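Local atomic coordinates of FdhC (Acinetobacter nosocomialis, PDB entry 5KTA), a protein that binds coenzyme A and probably acts as a GNAT-family acyltransferase, transferring acyl groups other than aminoacyl groups. Residues F4-N9 with Y116-S121; F125-F130 with Y159-K164; F66-S71 with W97-H102. One frame throughout, in Å; residues are numbered along the deposited sequence.

Interaction 1 of 3, residues F4-N9 with Y116-S121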
loop_
_atom_site.group_PDB
_atom_site.type_symbol
_atom_site.label_atom_id
_atom_site.label_comp_id
_atom_site.label_asym_id
_atom_site.label_seq_id
_atom_site.Cartn_x
_atom_site.Cartn_y
_atom_site.Cartn_z
ATOM N N PHE A 4 -13.044 -7.581 1.105
ATOM C CA PHE A 4 -12.772 -6.311 0.530
ATOM C C PHE A 4 -13.322 -6.346 -0.862
ATOM O O PHE A 4 -13.385 -7.388 -1.502
ATOM C CB PHE A 4 -11.263 -6.129 0.501
ATOM C CG PHE A 4 -10.666 -5.964 1.869
ATOM C CD1 PHE A 4 -10.118 -7.068 2.540
ATOM C CD2 PHE A 4 -10.694 -4.745 2.517
ATOM C CE1 PHE A 4 -9.613 -6.937 3.818
ATOM C CE2 PHE A 4 -10.161 -4.607 3.788
ATOM C CZ PHE A 4 -9.593 -5.705 4.444
ATOM N N ASN A 5 -13.703 -5.192 -1.364
ATOM C CA ASN A 5 -14.138 -5.103 -2.756
ATOM C C ASN A 5 -13.550 -3.789 -3.232
ATOM O O ASN A 5 -14.224 -2.785 -3.308
ATOM C CB ASN A 5 -15.676 -5.152 -2.873
ATOM C CG ASN A 5 -16.296 -6.304 -2.089
ATOM O OD1 ASN A 5 -16.274 -7.466 -2.508
ATOM N ND2 ASN A 5 -16.826 -5.979 -0.924
ATOM N N LEU A 6 -12.253 -3.812 -3.473
ATOM C CA LEU A 6 -11.513 -2.582 -3.741
ATOM C C LEU A 6 -11.234 -2.445 -5.221
ATOM O O LEU A 6 -10.426 -3.152 -5.771
ATOM C CB LEU A 6 -10.223 -2.601 -2.918
ATOM C CG LEU A 6 -10.507 -2.649 -1.413
ATOM C CD1 LEU A 6 -9.214 -3.077 -0.712
ATOM C CD2 LEU A 6 -10.958 -1.335 -0.838
ATOM N N LYS A 7 -11.938 -1.518 -5.888
ATOM C CA LYS A 7 -11.795 -1.348 -7.335
ATOM C C LYS A 7 -11.805 0.139 -7.627
ATOM O O LYS A 7 -12.666 0.819 -7.134
ATOM C CB LYS A 7 -13.026 -2.023 -7.940
ATOM C CG LYS A 7 -13.272 -1.846 -9.411
ATOM C CD LYS A 7 -12.592 -2.927 -10.225
ATOM C CE LYS A 7 -12.190 -2.456 -11.627
ATOM N NZ LYS A 7 -13.377 -2.478 -12.498
ATOM N N ALA A 8 -10.873 0.622 -8.402
ATOM C CA ALA A 8 -10.753 2.038 -8.738
ATOM C C ALA A 8 -10.945 2.143 -10.285
ATOM O O ALA A 8 -11.429 1.200 -10.937
ATOM C CB ALA A 8 -9.410 2.609 -8.261
ATOM N N ASN A 9 -10.538 3.236 -10.890
ATOM C CA ASN A 9 -10.837 3.442 -12.311
ATOM C C ASN A 9 -10.155 2.475 -13.272
ATOM O O ASN A 9 -10.798 1.979 -14.247
ATOM C CB ASN A 9 -10.537 4.901 -12.673
ATOM C CG ASN A 9 -11.216 5.340 -13.998
ATOM O OD1 ASN A 9 -12.301 4.941 -14.323
ATOM N ND2 ASN A 9 -10.564 6.179 -14.706
ATOM N N TYR A 116 -6.884 3.853 1.447
ATOM C CA TYR A 116 -7.662 4.681 2.376
ATOM C C TYR A 116 -9.108 4.232 2.508
ATOM O O TYR A 116 -9.684 4.211 3.616
ATOM C CB TYR A 116 -7.523 6.153 2.058
ATOM C CG TYR A 116 -6.120 6.684 2.241
ATOM C CD1 TYR A 116 -5.448 6.521 3.448
ATOM C CD2 TYR A 116 -5.460 7.362 1.226
ATOM C CE1 TYR A 116 -4.168 7.023 3.645
ATOM C CE2 TYR A 116 -4.167 7.856 1.410
ATOM C CZ TYR A 116 -3.537 7.681 2.618
ATOM O OH TYR A 116 -2.282 8.132 2.874
ATOM N N GLU A 117 -9.686 3.806 1.400
ATOM C CA GLU A 117 -10.988 3.181 1.417
ATOM C C GLU A 117 -11.022 1.912 2.328
ATOM O O GLU A 117 -11.879 1.782 3.222
ATOM C CB GLU A 117 -11.398 2.848 -0.018
ATOM C CG GLU A 117 -12.794 2.227 -0.118
ATOM C CD GLU A 117 -13.263 2.053 -1.583
ATOM O OE1 GLU A 117 -13.858 1.003 -1.879
ATOM O OE2 GLU A 117 -13.031 2.918 -2.484
ATOM N N ALA A 118 -10.072 0.986 2.117
ATOM C CA ALA A 118 -9.960 -0.175 2.951
ATOM C C ALA A 118 -9.803 0.178 4.436
ATOM O O ALA A 118 -10.481 -0.435 5.305
ATOM C CB ALA A 118 -8.818 -1.070 2.489
ATOM N N GLY A 119 -8.961 1.167 4.706
ATOM C CA GLY A 119 -8.662 1.596 6.051
ATOM C C GLY A 119 -9.805 2.328 6.767
ATOM O O GLY A 119 -10.214 1.977 7.890
ATOM N N PHE A 120 -10.230 3.412 6.155
ATOM C CA PHE A 120 -11.232 4.262 6.788
ATOM C C PHE A 120 -12.634 3.698 6.623
ATOM O O PHE A 120 -13.413 3.793 7.551
ATOM C CB PHE A 120 -11.146 5.646 6.236
ATOM C CG PHE A 120 -9.871 6.367 6.565
ATOM C CD1 PHE A 120 -9.578 6.733 7.874
ATOM C CD2 PHE A 120 -8.980 6.741 5.549
ATOM C CE1 PHE A 120 -8.427 7.444 8.153
ATOM C CE2 PHE A 120 -7.822 7.432 5.820
ATOM C CZ PHE A 120 -7.556 7.827 7.115
ATOM N N SER A 121 -12.958 3.112 5.475
ATOM C CA SER A 121 -14.302 2.595 5.240
ATOM C C SER A 121 -14.458 1.153 5.681
ATOM O O SER A 121 -15.197 0.866 6.641
ATOM C CB SER A 121 -14.753 2.837 3.781
ATOM O OG SER A 121 -16.037 2.247 3.509
HETATM O O HOH W 1 -14.060 -0.191 -4.499
#
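Leu6 and Phe4 turn their side chains beside their own backbone N (chi1 -62° and -69°), and both thereby reach the methyl group of Ala118. Leu6 CD1 lies 3.8 Å from Ala118 CB, and the Phe4 ring comes in obliquely, its CE2 4.0 Å from Ala118 CB. One small residue on helix 107-122 thus receives two larger apolar groups. Glu117, one residue earlier, is extended and passes Leu6 in the opposite direction, its OE1 3.9 Å from Leu6 CD2. This carries the carboxylate beyond the leucine to a water that links helix and strand: the water accepts from Lys7 N at 2.9 Å and lies within donating distance of Asn5 O and Glu117 OE1, also at 2.9 Å each. The polar half of the contact is therefore indirect. Phe4 and Asn5 also belong to a magnesium site seen in this protein. The contact packs an N-terminal edge strand on a helix of the GNAT-type fold. Strand 6-7 borders the five-stranded antiparallel sheet, pairing with strand 11-15 through Leu6 and Leu13, while Phe4 meets Phe66 and Tyr64 of strand 64-70 edge-to-face; helix 107-122 packs against this side of the sheet.

Interaction 2 of 3, residues F125-F130 with Y159-K164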
loop_
_atom_site.group_PDB
_atom_site.type_symbol
_atom_site.label_atom_id
_atom_site.label_comp_id
_atom_site.label_asym_id
_atom_site.label_seq_id
_atom_site.Cartn_x
_atom_site.Cartn_y
_atom_site.Cartn_z
ATOM N N PHE A 125 -11.002 2.623 10.563
ATOM C CA PHE A 125 -9.996 3.354 11.281
ATOM C C PHE A 125 -10.332 4.848 11.268
ATOM O O PHE A 125 -11.096 5.287 10.463
ATOM C CB PHE A 125 -8.591 3.154 10.662
ATOM C CG PHE A 125 -7.993 1.822 10.994
ATOM C CD1 PHE A 125 -7.254 1.664 12.130
ATOM C CD2 PHE A 125 -8.194 0.734 10.185
ATOM C CE1 PHE A 125 -6.710 0.418 12.456
ATOM C CE2 PHE A 125 -7.694 -0.519 10.503
ATOM C CZ PHE A 125 -6.937 -0.675 11.643
ATOM N N GLU A 126 -9.671 5.587 12.131
ATOM C CA GLU A 126 -9.813 7.015 12.279
ATOM C C GLU A 126 -8.669 7.851 11.741
ATOM O O GLU A 126 -8.848 9.044 11.526
ATOM C CB GLU A 126 -9.955 7.344 13.783
ATOM C CG GLU A 126 -11.239 6.768 14.327
ATOM C CD GLU A 126 -12.493 7.331 13.677
ATOM O OE1 GLU A 126 -13.507 6.673 13.879
ATOM O OE2 GLU A 126 -12.462 8.409 13.004
ATOM N N GLN A 127 -7.489 7.270 11.616
ATOM C CA GLN A 127 -6.343 7.921 10.984
ATOM C C GLN A 127 -5.353 6.877 10.399
ATOM O O GLN A 127 -5.433 5.707 10.719
ATOM C CB GLN A 127 -5.602 8.817 11.945
ATOM C CG GLN A 127 -5.134 8.122 13.156
ATOM C CD GLN A 127 -4.037 8.888 13.869
ATOM O OE1 GLN A 127 -2.849 8.490 13.863
ATOM N NE2 GLN A 127 -4.427 9.951 14.534
ATOM N N SER A 128 -4.417 7.354 9.606
ATOM C CA SER A 128 -3.370 6.554 9.044
ATOM C C SER A 128 -2.066 7.218 9.432
ATOM O O SER A 128 -1.950 8.437 9.330
ATOM C CB SER A 128 -3.429 6.423 7.520
ATOM O OG SER A 128 -2.339 5.573 7.109
ATOM N N HIS A 129 -1.119 6.396 9.891
ATOM C CA HIS A 129 0.247 6.820 10.287
ATOM C C HIS A 129 1.197 6.144 9.326
ATOM O O HIS A 129 0.944 5.005 8.930
ATOM C CB HIS A 129 0.556 6.618 11.824
ATOM C CG HIS A 129 0.586 5.170 12.308
ATOM N ND1 HIS A 129 -0.553 4.419 12.532
ATOM C CD2 HIS A 129 1.627 4.359 12.635
ATOM C CE1 HIS A 129 -0.225 3.209 12.954
ATOM N NE2 HIS A 129 1.103 3.151 13.034
ATOM N N PHE A 130 2.216 6.835 8.807
ATOM C CA PHE A 130 3.188 6.139 7.925
ATOM C C PHE A 130 4.471 6.934 7.810
ATOM O O PHE A 130 4.470 8.092 8.119
ATOM C CB PHE A 130 2.611 5.828 6.508
ATOM C CG PHE A 130 2.176 7.012 5.717
ATOM C CD1 PHE A 130 0.878 7.455 5.755
ATOM C CD2 PHE A 130 3.071 7.665 4.852
ATOM C CE1 PHE A 130 0.463 8.514 4.960
ATOM C CE2 PHE A 130 2.681 8.740 4.109
ATOM C CZ PHE A 130 1.351 9.184 4.170
ATOM N N TYR A 159 7.730 11.379 9.024
ATOM C CA TYR A 159 6.509 10.718 9.578
ATOM C C TYR A 159 5.314 11.577 9.283
ATOM O O TYR A 159 5.277 12.816 9.465
ATOM C CB TYR A 159 6.655 10.394 11.085
ATOM C CG TYR A 159 7.869 9.516 11.335
ATOM C CD1 TYR A 159 7.803 8.132 11.155
ATOM C CD2 TYR A 159 9.112 10.071 11.675
ATOM C CE1 TYR A 159 8.926 7.327 11.319
ATOM C CE2 TYR A 159 10.236 9.273 11.847
ATOM C CZ TYR A 159 10.125 7.901 11.692
ATOM O OH TYR A 159 11.210 7.106 11.830
ATOM N N TYR A 160 4.314 10.913 8.749
ATOM C CA TYR A 160 3.103 11.525 8.282
ATOM C C TYR A 160 1.890 10.943 9.007
ATOM O O TYR A 160 1.913 9.766 9.455
ATOM C CB TYR A 160 2.983 11.210 6.779
ATOM C CG TYR A 160 3.958 11.891 5.908
ATOM C CD1 TYR A 160 3.731 13.172 5.504
ATOM C CD2 TYR A 160 5.106 11.230 5.447
ATOM C CE1 TYR A 160 4.590 13.795 4.645
ATOM C CE2 TYR A 160 6.015 11.867 4.639
ATOM C CZ TYR A 160 5.724 13.165 4.243
ATOM O OH TYR A 160 6.560 13.824 3.405
ATOM N N ILE A 161 0.847 11.752 9.117
ATOM C CA ILE A 161 -0.487 11.295 9.455
ATOM C C ILE A 161 -1.458 11.701 8.364
ATOM O O ILE A 161 -1.238 12.697 7.658
ATOM C CB ILE A 161 -0.920 11.746 10.865
ATOM C CG1 ILE A 161 0.058 11.085 11.863
ATOM C CG2 ILE A 161 -2.401 11.423 11.139
ATOM C CD1 ILE A 161 -0.327 11.047 13.295
ATOM N N PHE A 162 -2.464 10.866 8.138
ATOM C CA PHE A 162 -3.449 11.100 7.095
ATOM C C PHE A 162 -4.805 10.955 7.770
ATOM O O PHE A 162 -5.170 9.870 8.253
ATOM C CB PHE A 162 -3.312 10.153 5.921
ATOM C CG PHE A 162 -4.155 10.549 4.754
ATOM C CD1 PHE A 162 -5.508 10.305 4.754
ATOM C CD2 PHE A 162 -3.601 11.195 3.679
ATOM C CE1 PHE A 162 -6.311 10.709 3.704
ATOM C CE2 PHE A 162 -4.406 11.603 2.617
ATOM C CZ PHE A 162 -5.765 11.354 2.640
ATOM N N PRO A 163 -5.519 12.066 7.891
ATOM C CA PRO A 163 -6.721 12.049 8.709
ATOM C C PRO A 163 -7.948 11.671 7.877
ATOM O O PRO A 163 -7.978 11.909 6.673
ATOM C CB PRO A 163 -6.805 13.491 9.190
ATOM C CG PRO A 163 -6.264 14.274 8.016
ATOM C CD PRO A 163 -5.194 13.413 7.397
ATOM N N LYS A 164 -8.901 11.040 8.540
ATOM C CA LYS A 164 -10.215 10.741 7.986
ATOM C C LYS A 164 -10.811 11.840 7.152
ATOM O O LYS A 164 -11.420 11.564 6.129
ATOM C CB LYS A 164 -11.232 10.452 9.103
ATOM C CG LYS A 164 -11.749 9.041 9.080
ATOM C CD LYS A 164 -13.239 8.931 9.327
ATOM C CE LYS A 164 -13.839 7.945 8.337
ATOM N NZ LYS A 164 -15.298 7.752 8.553
#
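Strands 127-130 and 159-163 run antiparallel at 165°, with Ser128-Phe162 and Phe130-Tyr160 as hydrogen-bonded pairs, each closed by two bonds, and Gln127-Pro163 and His129-Ile161 as non-hydrogen-bonded ones. Phe130 holds CG between its backbone N and carbonyl carbon (chi1 60°), which swings the ring across to the partner strand. There Tyr160 CB sits over one face, 3.8 Å from the Phe130 ring centroid, in a CH-pi contact, and Phe162 CB approaches the edge, 4.2 Å from Phe130 CE1. The Phe130 and Tyr160 rings are near parallel (22°) but slid apart, so they scarcely overlap. On the other face of the sheet, Gln127 OE1 rests 3.6 Å from Ile161 CD1 and also bonds to Ser91. Beyond the strand ends, the aliphatic part of Lys164 lies against Glu126, with Glu126 OE2 3.8 Å from Lys164 CD; the charged atoms themselves do not meet. This ladder belongs to the C-terminal sheet of the GNAT-type fold, separate from the five-stranded one. Strand 157-163 is its middle strand, between 127-133 and 149-153. Helix 107-122 covers the face bearing Ser128, Phe130 and Phe162, where Tyr116 stacks on Phe162, and helix 164-173 begins directly after Pro163.

Interaction 3 of 3, residues F66-S71 with W97-H102. With SO4 (sulfate ion), chain D.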
loop_
_atom_site.group_PDB
_atom_site.type_symbol
_atom_site.label_atom_id
_atom_site.label_comp_id
_atom_site.label_asym_id
_atom_site.label_seq_id
_atom_site.Cartn_x
_atom_site.Cartn_y
_atom_site.Cartn_z
ATOM N N PHE A 66 -2.191 -6.705 0.043
ATOM C CA PHE A 66 -2.853 -6.757 -1.217
ATOM C C PHE A 66 -1.924 -6.772 -2.399
ATOM O O PHE A 66 -0.847 -6.174 -2.354
ATOM C CB PHE A 66 -3.708 -5.498 -1.367
ATOM C CG PHE A 66 -4.817 -5.415 -0.384
ATOM C CD1 PHE A 66 -6.041 -6.076 -0.638
ATOM C CD2 PHE A 66 -4.678 -4.669 0.786
ATOM C CE1 PHE A 66 -7.088 -6.001 0.283
ATOM C CE2 PHE A 66 -5.732 -4.584 1.703
ATOM C CZ PHE A 66 -6.935 -5.271 1.467
ATOM N N ILE A 67 -2.391 -7.471 -3.459
ATOM C CA ILE A 67 -1.833 -7.360 -4.774
ATOM C C ILE A 67 -2.652 -6.304 -5.486
ATOM O O ILE A 67 -3.869 -6.300 -5.377
ATOM C CB ILE A 67 -1.889 -8.681 -5.596
ATOM C CG1 ILE A 67 -1.046 -9.798 -4.966
ATOM C CG2 ILE A 67 -1.270 -8.455 -6.977
ATOM C CD1 ILE A 67 0.387 -9.443 -4.704
ATOM N N ILE A 68 -1.956 -5.420 -6.184
ATOM C CA ILE A 68 -2.523 -4.425 -7.109
ATOM C C ILE A 68 -2.557 -4.981 -8.529
ATOM O O ILE A 68 -1.587 -5.482 -9.013
ATOM C CB ILE A 68 -1.735 -3.120 -7.129
ATOM C CG1 ILE A 68 -1.497 -2.632 -5.667
ATOM C CG2 ILE A 68 -2.517 -2.043 -7.871
ATOM C CD1 ILE A 68 -0.514 -1.506 -5.554
ATOM N N PHE A 69 -3.707 -4.920 -9.162
ATOM C CA PHE A 69 -3.879 -5.462 -10.544
ATOM C C PHE A 69 -4.299 -4.359 -11.530
ATOM O O PHE A 69 -4.957 -3.403 -11.114
ATOM C CB PHE A 69 -5.011 -6.460 -10.535
ATOM C CG PHE A 69 -4.662 -7.736 -9.854
ATOM C CD1 PHE A 69 -4.108 -8.803 -10.571
ATOM C CD2 PHE A 69 -4.838 -7.862 -8.491
ATOM C CE1 PHE A 69 -3.788 -10.014 -9.945
ATOM C CE2 PHE A 69 -4.502 -9.060 -7.865
ATOM C CZ PHE A 69 -4.004 -10.125 -8.591
ATOM N N ARG A 70 -3.937 -4.513 -12.807
ATOM C CA ARG A 70 -4.574 -3.684 -13.867
ATOM C C ARG A 70 -5.963 -4.205 -14.116
ATOM O O ARG A 70 -6.106 -5.390 -14.360
ATOM C CB ARG A 70 -3.876 -3.782 -15.215
ATOM C CG ARG A 70 -2.389 -3.790 -15.245
ATOM C CD ARG A 70 -1.822 -3.840 -16.652
ATOM N NE ARG A 70 -2.569 -2.972 -17.571
ATOM C CZ ARG A 70 -2.186 -1.771 -18.001
ATOM N NH1 ARG A 70 -1.045 -1.205 -17.586
ATOM N NH2 ARG A 70 -3.020 -1.118 -18.846
ATOM N N SER A 71 -6.964 -3.359 -14.134
ATOM C CA SER A 71 -8.338 -3.805 -14.450
ATOM C C SER A 71 -8.543 -4.310 -15.882
ATOM O O SER A 71 -9.346 -5.198 -16.097
ATOM C CB SER A 71 -9.370 -2.722 -14.170
ATOM O OG SER A 71 -9.268 -2.351 -12.801
ATOM N N TRP A 97 4.737 -0.717 -0.520
ATOM C CA TRP A 97 4.047 -0.160 -1.664
ATOM C C TRP A 97 4.964 -0.103 -2.861
ATOM O O TRP A 97 5.871 0.709 -2.901
ATOM C CB TRP A 97 3.559 1.220 -1.304
ATOM C CG TRP A 97 2.639 1.862 -2.317
ATOM C CD1 TRP A 97 1.715 1.232 -3.127
ATOM C CD2 TRP A 97 2.540 3.258 -2.603
ATOM N NE1 TRP A 97 0.997 2.174 -3.847
ATOM C CE2 TRP A 97 1.505 3.418 -3.580
ATOM C CE3 TRP A 97 3.178 4.408 -2.087
ATOM C CZ2 TRP A 97 1.116 4.658 -4.059
ATOM C CZ3 TRP A 97 2.803 5.644 -2.570
ATOM C CH2 TRP A 97 1.799 5.769 -3.591
ATOM N N ILE A 98 4.732 -0.981 -3.808
ATOM C CA ILE A 98 5.611 -1.172 -4.966
ATOM C C ILE A 98 4.716 -1.328 -6.207
ATOM O O ILE A 98 3.703 -2.051 -6.214
ATOM C CB ILE A 98 6.509 -2.439 -4.828
ATOM C CG1 ILE A 98 7.273 -2.422 -3.471
ATOM C CG2 ILE A 98 7.454 -2.508 -6.036
ATOM C CD1 ILE A 98 8.051 -3.692 -3.164
ATOM N N LEU A 99 5.107 -0.665 -7.273
ATOM C CA LEU A 99 4.432 -0.838 -8.575
ATOM C C LEU A 99 5.472 -1.114 -9.651
ATOM O O LEU A 99 6.522 -0.463 -9.640
ATOM C CB LEU A 99 3.673 0.449 -8.909
ATOM C CG LEU A 99 2.393 0.725 -8.119
ATOM C CD1 LEU A 99 2.085 2.195 -8.287
ATOM C CD2 LEU A 99 1.272 -0.186 -8.588
ATOM N N ASN A 100 5.198 -2.078 -10.530
ATOM C CA ASN A 100 6.158 -2.441 -11.569
ATOM C C ASN A 100 5.875 -1.639 -12.865
ATOM O O ASN A 100 5.023 -0.771 -12.922
ATOM C CB ASN A 100 6.163 -3.954 -11.788
ATOM C CG ASN A 100 4.913 -4.465 -12.471
ATOM O OD1 ASN A 100 4.121 -3.734 -13.107
ATOM N ND2 ASN A 100 4.693 -5.764 -12.308
ATOM N N GLU A 101 6.539 -2.050 -13.927
ATOM C CA GLU A 101 6.648 -1.275 -15.168
ATOM C C GLU A 101 5.389 -1.514 -15.950
ATOM O O GLU A 101 5.118 -0.777 -16.859
ATOM C CB GLU A 101 7.873 -1.761 -15.992
ATOM C CG GLU A 101 9.177 -1.940 -15.177
ATOM C CD GLU A 101 9.157 -3.055 -14.049
ATOM O OE1 GLU A 101 8.468 -4.093 -14.218
ATOM O OE2 GLU A 101 9.817 -2.898 -12.984
ATOM N N HIS A 102 4.595 -2.515 -15.569
ATOM C CA HIS A 102 3.320 -2.769 -16.188
ATOM C C HIS A 102 2.203 -2.002 -15.582
ATOM O O HIS A 102 1.064 -2.195 -15.945
ATOM C CB HIS A 102 3.033 -4.260 -16.157
ATOM C CG HIS A 102 4.153 -5.061 -16.720
ATOM N ND1 HIS A 102 4.256 -5.345 -18.065
ATOM C CD2 HIS A 102 5.271 -5.551 -16.137
ATOM C CE1 HIS A 102 5.374 -6.017 -18.278
ATOM N NE2 HIS A 102 6.002 -6.161 -17.123
HETATM S S SO4 D . -1.902 2.387 -19.236
HETATM O O1 SO4 D . -2.595 3.084 -18.136
HETATM O O2 SO4 D . -0.763 1.557 -18.742
HETATM O O3 SO4 D . -2.907 1.551 -19.925
HETATM O O4 SO4 D . -1.289 3.391 -20.140
#
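Ile68 and Leu99 meet across the antiparallel sheet of the GNAT fold, where strands 64-70 and 95-99 are separated by strand 76-82. Being next-but-one neighbours, the short segments run in roughly the same direction (26°) with axes 8.7 Å apart, and the gap is bridged by side chains reaching from strand 64-70, not by backbone pairing.

The apolar part centres on one methyl group. Ile68 CG1 is anti to the carbonyl carbon (chi1 -49°), and the extended branch beyond it sends Ile68 CD1 across the line of the intervening strand, where it lies 3.8 Å from Leu99 CD2; the two side chains cross at about a right angle. Ile68 CD1 also comes to the edge of the indole, 4.3 Å from Trp97 CD1 and near the ring plane. Trp97 and Leu99 both bind coenzyme A, so this packing adjoins the cofactor site; helix 107-122 touches all three side chains, with Ser111 bonding to Trp97 NE1.

The polar part lies where the strands end. Asn100 OD1 accepts from His102 N at 2.8 Å, from above the carbonyl plane, forming an Asx turn just before His102 O. The arginine chain bends at chi3 (41°), and Arg70 NH1 donates to His102 O at 2.8 Å, with the oxygen almost in the guanidinium plane. Asp72 forms a salt bridge with Arg70 NH2. A sulfate, probably from the crystallisation liquor, is also held by Lys105 N. Arg70 NH1 donates to sulfate O2 at 3.0 Å, whereas Arg70 NH2 reaches sulfate O3 at 2.9 Å.

Interaction 1 opens at the N-terminus and closes only after interaction 3, which is nested inside its loop; interaction 2 follows in series. Interactions 1 and 3 reach the same five-stranded sheet, their centres about 15 Å apart, and meet where Phe4 and Leu6 pack on Phe66. Interactions 1 and 2, also about 15 Å apart between centres, join through helix 107-122, where Gly119 O probably accepts a hydrogen bond from Phe125 N and Phe120 packs on Phe162 and Lys164. Interactions 2 and 3 do not touch; they lie on opposite sides of the chain's centre, about 22 Å apart between centres. Helix 107-122 thus links the two sheets, and interaction 3 contains residues of the coenzyme A site.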